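Local atomic coordinates of putative exported protein (Bordetella pertussis Tohama I, PDB entry 2PFY), a protein that binds pyroglutamic acid in the periplasm as an extracytoplasmic solute receptor of the DctP family, probably delivering it to a tripartite ATP-independent (TRAP) transporter. Residues Thr186-Ser190 with Gln191-Tyr195; Trp241-Ala244 with Arg245-Arg249. All blocks are in the same frame, centred on the assembly; numbering follows the deposited sequence.

Interaction 1: residues Thr186-Ser190 with Gln191-Tyr195. With PCA (pyroglutamic acid), chain E.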
loop_
_atom_site.group_PDB
_atom_site.type_symbol
_atom_site.label_atom_id
_atom_site.label_comp_id
_atom_site.label_asym_id
_atom_site.label_seq_id
_atom_site.Cartn_x
_atom_site.Cartn_y
_atom_site.Cartn_z
ATOM N N THR A 186 -3.097 9.023 3.690
ATOM C CA THR A 186 -4.438 9.040 3.061
ATOM C C THR A 186 -5.350 10.007 3.819
ATOM O O THR A 186 -6.157 10.725 3.213
ATOM C CB THR A 186 -5.027 7.632 3.023
ATOM O OG1 THR A 186 -4.267 6.853 2.079
ATOM C CG2 THR A 186 -6.521 7.643 2.585
ATOM N N GLY A 187 -5.218 10.028 5.143
ATOM C CA GLY A 187 -5.960 10.998 5.957
ATOM C C GLY A 187 -5.724 12.450 5.512
ATOM O O GLY A 187 -6.666 13.245 5.398
ATOM N N VAL A 188 -4.464 12.808 5.274
ATOM C CA VAL A 188 -4.159 14.150 4.752
ATOM C C VAL A 188 -4.511 14.321 3.262
ATOM O O VAL A 188 -5.168 15.311 2.900
ATOM C CB VAL A 188 -2.658 14.573 5.074
ATOM C CG1 VAL A 188 -2.273 15.976 4.474
ATOM C CG2 VAL A 188 -2.471 14.598 6.603
ATOM N N ASP A 189 -4.071 13.375 2.404
ATOM C CA ASP A 189 -4.460 13.346 0.963
ATOM C C ASP A 189 -5.960 13.656 0.796
ATOM O O ASP A 189 -6.359 14.481 -0.050
ATOM C CB ASP A 189 -4.227 11.961 0.317
ATOM C CG ASP A 189 -2.755 11.508 0.298
ATOM O OD1 ASP A 189 -1.810 12.319 0.472
ATOM O OD2 ASP A 189 -2.552 10.281 0.064
ATOM N N SER A 190 -6.801 12.992 1.601
ATOM C CA SER A 190 -8.233 13.110 1.390
ATOM C C SER A 190 -8.874 14.087 2.373
ATOM O O SER A 190 -10.095 14.205 2.374
ATOM C CB SER A 190 -8.936 11.745 1.515
ATOM O OG SER A 190 -8.770 11.305 2.842
ATOM N N GLN A 191 -8.048 14.796 3.149
ATOM C CA GLN A 191 -8.534 15.772 4.148
ATOM C C GLN A 191 -9.652 15.157 4.986
ATOM O O GLN A 191 -10.780 15.638 4.971
ATOM C CB GLN A 191 -8.928 17.081 3.457
ATOM C CG GLN A 191 -7.684 17.646 2.736
ATOM C CD GLN A 191 -7.997 18.587 1.631
ATOM O OE1 GLN A 191 -9.095 19.120 1.568
ATOM N NE2 GLN A 191 -7.020 18.811 0.729
ATOM N N ALA A 192 -9.318 14.054 5.659
ATOM C CA ALA A 192 -10.305 13.188 6.322
ATOM C C ALA A 192 -10.974 13.883 7.497
ATOM O O ALA A 192 -12.114 13.507 7.900
ATOM C CB ALA A 192 -9.680 11.896 6.779
ATOM N N TRP A 193 -10.321 14.910 8.030
ATOM C CA TRP A 193 -10.975 15.704 9.102
ATOM C C TRP A 193 -12.348 16.260 8.695
ATOM O O TRP A 193 -13.133 16.617 9.581
ATOM C CB TRP A 193 -10.096 16.851 9.581
ATOM C CG TRP A 193 -9.501 17.716 8.445
ATOM C CD1 TRP A 193 -10.086 18.790 7.838
ATOM C CD2 TRP A 193 -8.222 17.532 7.819
ATOM N NE1 TRP A 193 -9.231 19.311 6.881
ATOM C CE2 TRP A 193 -8.079 18.547 6.854
ATOM C CE3 TRP A 193 -7.168 16.614 8.007
ATOM C CZ2 TRP A 193 -6.925 18.674 6.055
ATOM C CZ3 TRP A 193 -6.013 16.732 7.205
ATOM C CH2 TRP A 193 -5.911 17.762 6.243
ATOM N N ASP A 194 -12.656 16.322 7.399
ATOM C CA ASP A 194 -13.992 16.785 6.954
ATOM C C ASP A 194 -15.083 15.732 7.159
ATOM O O ASP A 194 -16.273 16.056 7.127
ATOM C CB ASP A 194 -13.988 17.210 5.484
ATOM C CG ASP A 194 -13.241 18.510 5.244
ATOM O OD1 ASP A 194 -13.079 19.305 6.174
ATOM O OD2 ASP A 194 -12.829 18.759 4.107
ATOM N N TYR A 195 -14.694 14.479 7.378
ATOM C CA TYR A 195 -15.679 13.409 7.433
ATOM C C TYR A 195 -15.566 12.406 8.566
ATOM O O TYR A 195 -16.523 11.653 8.828
ATOM C CB TYR A 195 -15.842 12.741 6.038
ATOM C CG TYR A 195 -14.583 12.167 5.423
ATOM C CD1 TYR A 195 -14.073 10.947 5.860
ATOM C CD2 TYR A 195 -13.889 12.848 4.394
ATOM C CE1 TYR A 195 -12.915 10.384 5.286
ATOM C CE2 TYR A 195 -12.736 12.276 3.795
ATOM C CZ TYR A 195 -12.265 11.045 4.246
ATOM O OH TYR A 195 -11.111 10.485 3.715
HETATM N N PCA E . -3.632 4.215 1.957
HETATM C CA PCA E . -4.138 3.244 0.957
HETATM C CB PCA E . -3.612 1.867 1.279
HETATM C CG PCA E . -2.830 2.005 2.551
HETATM C CD PCA E . -2.863 3.459 2.883
HETATM O OE PCA E . -2.254 3.966 3.819
HETATM C C PCA E . -5.655 3.236 0.955
HETATM O O PCA E . -6.334 2.707 0.067
HETATM O OXT PCA E . -6.232 3.782 1.877
HETATM O O HOH W 1 -4.906 17.057 0.185
#
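A Schellman motif closes helix 184-189, and Gly187 and Val188 meet the outgoing chain through its two defining bonds. Ala192 N donates to Gly187 O at 2.8 Å, lying in the carbonyl plane with an N-H...O angle of 166°. Gln191 N reaches Val188 O at 2.9 Å, but stands above the plane of that carbonyl. Gln191, the C-prime residue, has the positive phi that turns the chain back on itself, after which a short 3-10 segment, 192-194, carries Trp193 and leads into Tyr195 alongside the helix end.

Side chains fasten the turn on two flanks. Tyr195 OH donates to Ser190 OG at 2.6 Å, and that hydroxyl in turn donates to Thr186 O, 2.7 Å from Ser190 OG. Ser190 OG sits between its backbone N and carbonyl carbon (chi1 64°), which lets it fold back over the last helical turn. Thr186 O is thus gripped from opposite faces of its plane by Ser190 N and Ser190 OG. The Tyr195 ring lies with one face against Ala192 CA, offset toward the rim, and also stacks with Phe172. On the other flank, Trp193 CZ3 lies 4.2 Å from Val188 CG2, while one face of the indole rests on Gln191 CA. A water links Asp189 O to Gln191 NE2.

Thr186 also faces the ligand: its OG1, anti to the carbonyl carbon, accepts from the pyroglutamate ring N at 2.7 Å in a nearly straight bond (173°). Ser183, Arg143, Thr182, Thr165 and Arg48 complete the polar grip on the ligand. A chain of hydrogen bonds thus runs from Tyr195 through Ser190 to the Thr186 carbonyl, and probably helps to hold the residue whose hydroxyl receives the lactam N-H.

Interaction 2: residues Trp241-Ala244 with Arg245-Arg249; sequences WQTA and RAKTR
Ala244 O draws in Thr248 OG1 at 2.7 Å, the shortest polar bond between 241-244 and 245-249, and takes weak bonds from Thr248 N and Lys247 N as well. The hydroxyl comes from above the carbonyl plane; with OG1 beside its own backbone N (chi1 -66°), it bends back onto the preceding turn of helix 223-257. One turn earlier the backbone is more regular: Arg245 N donates to Trp241 O at 3.2 Å with an angle of 171°, and Ala246 N to Gln242 O at 2.8 Å. The bond from Lys247 N to Thr243 O is weak.

Among the side chains, Thr243 CG2 meets Lys247 CG at 4.0 Å, the two crossing at a slant, while Lys247 NZ goes on to a salt bridge with Glu250. Arg245 CG passes 3.5 Å from Trp241 O; the chain, extended from CG to NE, brings the guanidinium to a salt bridge with Glu93 and a hydrogen bond with Asn90, both on helix 89-108. Trp241 packs against that helix too. Where the backbone bonds around Lys247 weaken, the short hydroxyl bond gives Ala244 O a further donor.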
loop_
_atom_site.group_PDB
_atom_site.type_symbol
_atom_site.label_atom_id
_atom_site.label_comp_id
_atom_site.label_asym_id
_atom_site.label_seq_id
_atom_site.Cartn_x
_atom_site.Cartn_y
_atom_site.Cartn_z
ATOM N N TRP A 241 11.230 4.925 1.221
ATOM C CA TRP A 241 11.447 4.594 2.619
ATOM C C TRP A 241 11.834 5.802 3.490
ATOM O O TRP A 241 11.314 5.938 4.598
ATOM C CB TRP A 241 12.477 3.443 2.775
ATOM C CG TRP A 241 11.828 2.128 2.486
ATOM C CD1 TRP A 241 11.631 1.541 1.238
ATOM C CD2 TRP A 241 11.210 1.269 3.431
ATOM N NE1 TRP A 241 10.944 0.370 1.384
ATOM C CE2 TRP A 241 10.665 0.180 2.716
ATOM C CE3 TRP A 241 11.053 1.314 4.835
ATOM C CZ2 TRP A 241 10.001 -0.882 3.358
ATOM C CZ3 TRP A 241 10.383 0.257 5.469
ATOM C CH2 TRP A 241 9.864 -0.814 4.734
ATOM N N GLN A 242 12.758 6.642 3.026
ATOM C CA GLN A 242 13.141 7.855 3.800
ATOM C C GLN A 242 11.930 8.820 4.000
ATOM O O GLN A 242 11.726 9.416 5.070
ATOM C CB GLN A 242 14.243 8.633 3.075
ATOM C CG GLN A 242 15.591 7.919 2.930
ATOM C CD GLN A 242 16.585 8.685 2.009
ATOM O OE1 GLN A 242 16.213 9.649 1.305
ATOM N NE2 GLN A 242 17.848 8.261 2.034
ATOM N N THR A 243 11.151 8.996 2.951
ATOM C CA THR A 243 10.012 9.928 3.013
ATOM C C THR A 243 8.945 9.446 3.995
ATOM O O THR A 243 8.454 10.233 4.807
ATOM C CB THR A 243 9.407 10.133 1.596
ATOM O OG1 THR A 243 10.424 10.703 0.771
ATOM C CG2 THR A 243 8.217 11.098 1.637
ATOM N N ALA A 244 8.596 8.161 3.919
ATOM C CA ALA A 244 7.604 7.578 4.827
ATOM C C ALA A 244 8.029 7.776 6.275
ATOM O O ALA A 244 7.241 8.294 7.108
ATOM C CB ALA A 244 7.379 6.093 4.518
ATOM N N ARG A 245 9.272 7.400 6.584
ATOM C CA ARG A 245 9.828 7.648 7.919
ATOM C C ARG A 245 9.802 9.129 8.288
ATOM O O ARG A 245 9.395 9.494 9.396
ATOM C CB ARG A 245 11.284 7.143 8.021
ATOM C CG ARG A 245 11.445 5.630 8.045
ATOM C CD ARG A 245 12.925 5.293 8.102
ATOM N NE ARG A 245 13.153 3.840 7.941
ATOM C CZ ARG A 245 13.127 2.983 8.943
ATOM N NH1 ARG A 245 12.899 3.447 10.187
ATOM N NH2 ARG A 245 13.333 1.675 8.709
ATOM N N ALA A 246 10.249 9.990 7.380
ATOM C CA ALA A 246 10.338 11.413 7.708
ATOM C C ALA A 246 8.980 12.109 7.855
ATOM O O ALA A 246 8.876 13.159 8.535
ATOM C CB ALA A 246 11.180 12.146 6.684
ATOM N N LYS A 247 7.952 11.560 7.214
ATOM C CA LYS A 247 6.668 12.310 7.097
ATOM C C LYS A 247 5.558 11.811 7.986
ATOM O O LYS A 247 4.566 12.500 8.132
ATOM C CB LYS A 247 6.147 12.386 5.653
ATOM C CG LYS A 247 6.958 13.337 4.719
ATOM C CD LYS A 247 7.318 14.695 5.354
ATOM C CE LYS A 247 8.094 15.593 4.384
ATOM N NZ LYS A 247 8.172 17.021 4.856
ATOM N N THR A 248 5.714 10.612 8.549
ATOM C CA THR A 248 4.634 9.972 9.303
ATOM C C THR A 248 4.118 10.893 10.445
ATOM O O THR A 248 2.907 11.086 10.583
ATOM C CB THR A 248 5.027 8.565 9.830
ATOM O OG1 THR A 248 5.219 7.662 8.721
ATOM C CG2 THR A 248 3.877 8.012 10.700
ATOM N N ARG A 249 5.029 11.489 11.215
ATOM C CA ARG A 249 4.623 12.408 12.294
ATOM C C ARG A 249 4.002 13.677 11.786
ATOM O O ARG A 249 2.976 14.063 12.328
ATOM C CB ARG A 249 5.755 12.791 13.282
ATOM C CG ARG A 249 6.249 11.687 14.183
ATOM C CD ARG A 249 5.108 10.807 14.695
ATOM N NE ARG A 249 4.170 11.431 15.636
ATOM C CZ ARG A 249 3.064 10.802 16.054
ATOM N NH1 ARG A 249 2.781 9.574 15.594
ATOM N NH2 ARG A 249 2.245 11.369 16.929
#

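How the interactions relate
Interaction 1 lies at the C-terminal end of helix 184-189, where a Schellman motif ends the helix and hydroxyls add bonds to its last turn; interaction 2 lies within the much longer helix 223-257. Both are partly buried, but only interaction 1 takes part directly in ligand binding, whereas in interaction 2 the side chain of Thr248 is about 10 Å from the pyroglutamate. The two lie about 18 Å apart between centres and do not touch. Helix 223-257 nevertheless joins them: past 245-249, its Leu251, Thr254 and Leu255 pack on Val188. Charged side chains of interaction 2 pair with acids and Asn90, whereas aromatic rings pack around interaction 1.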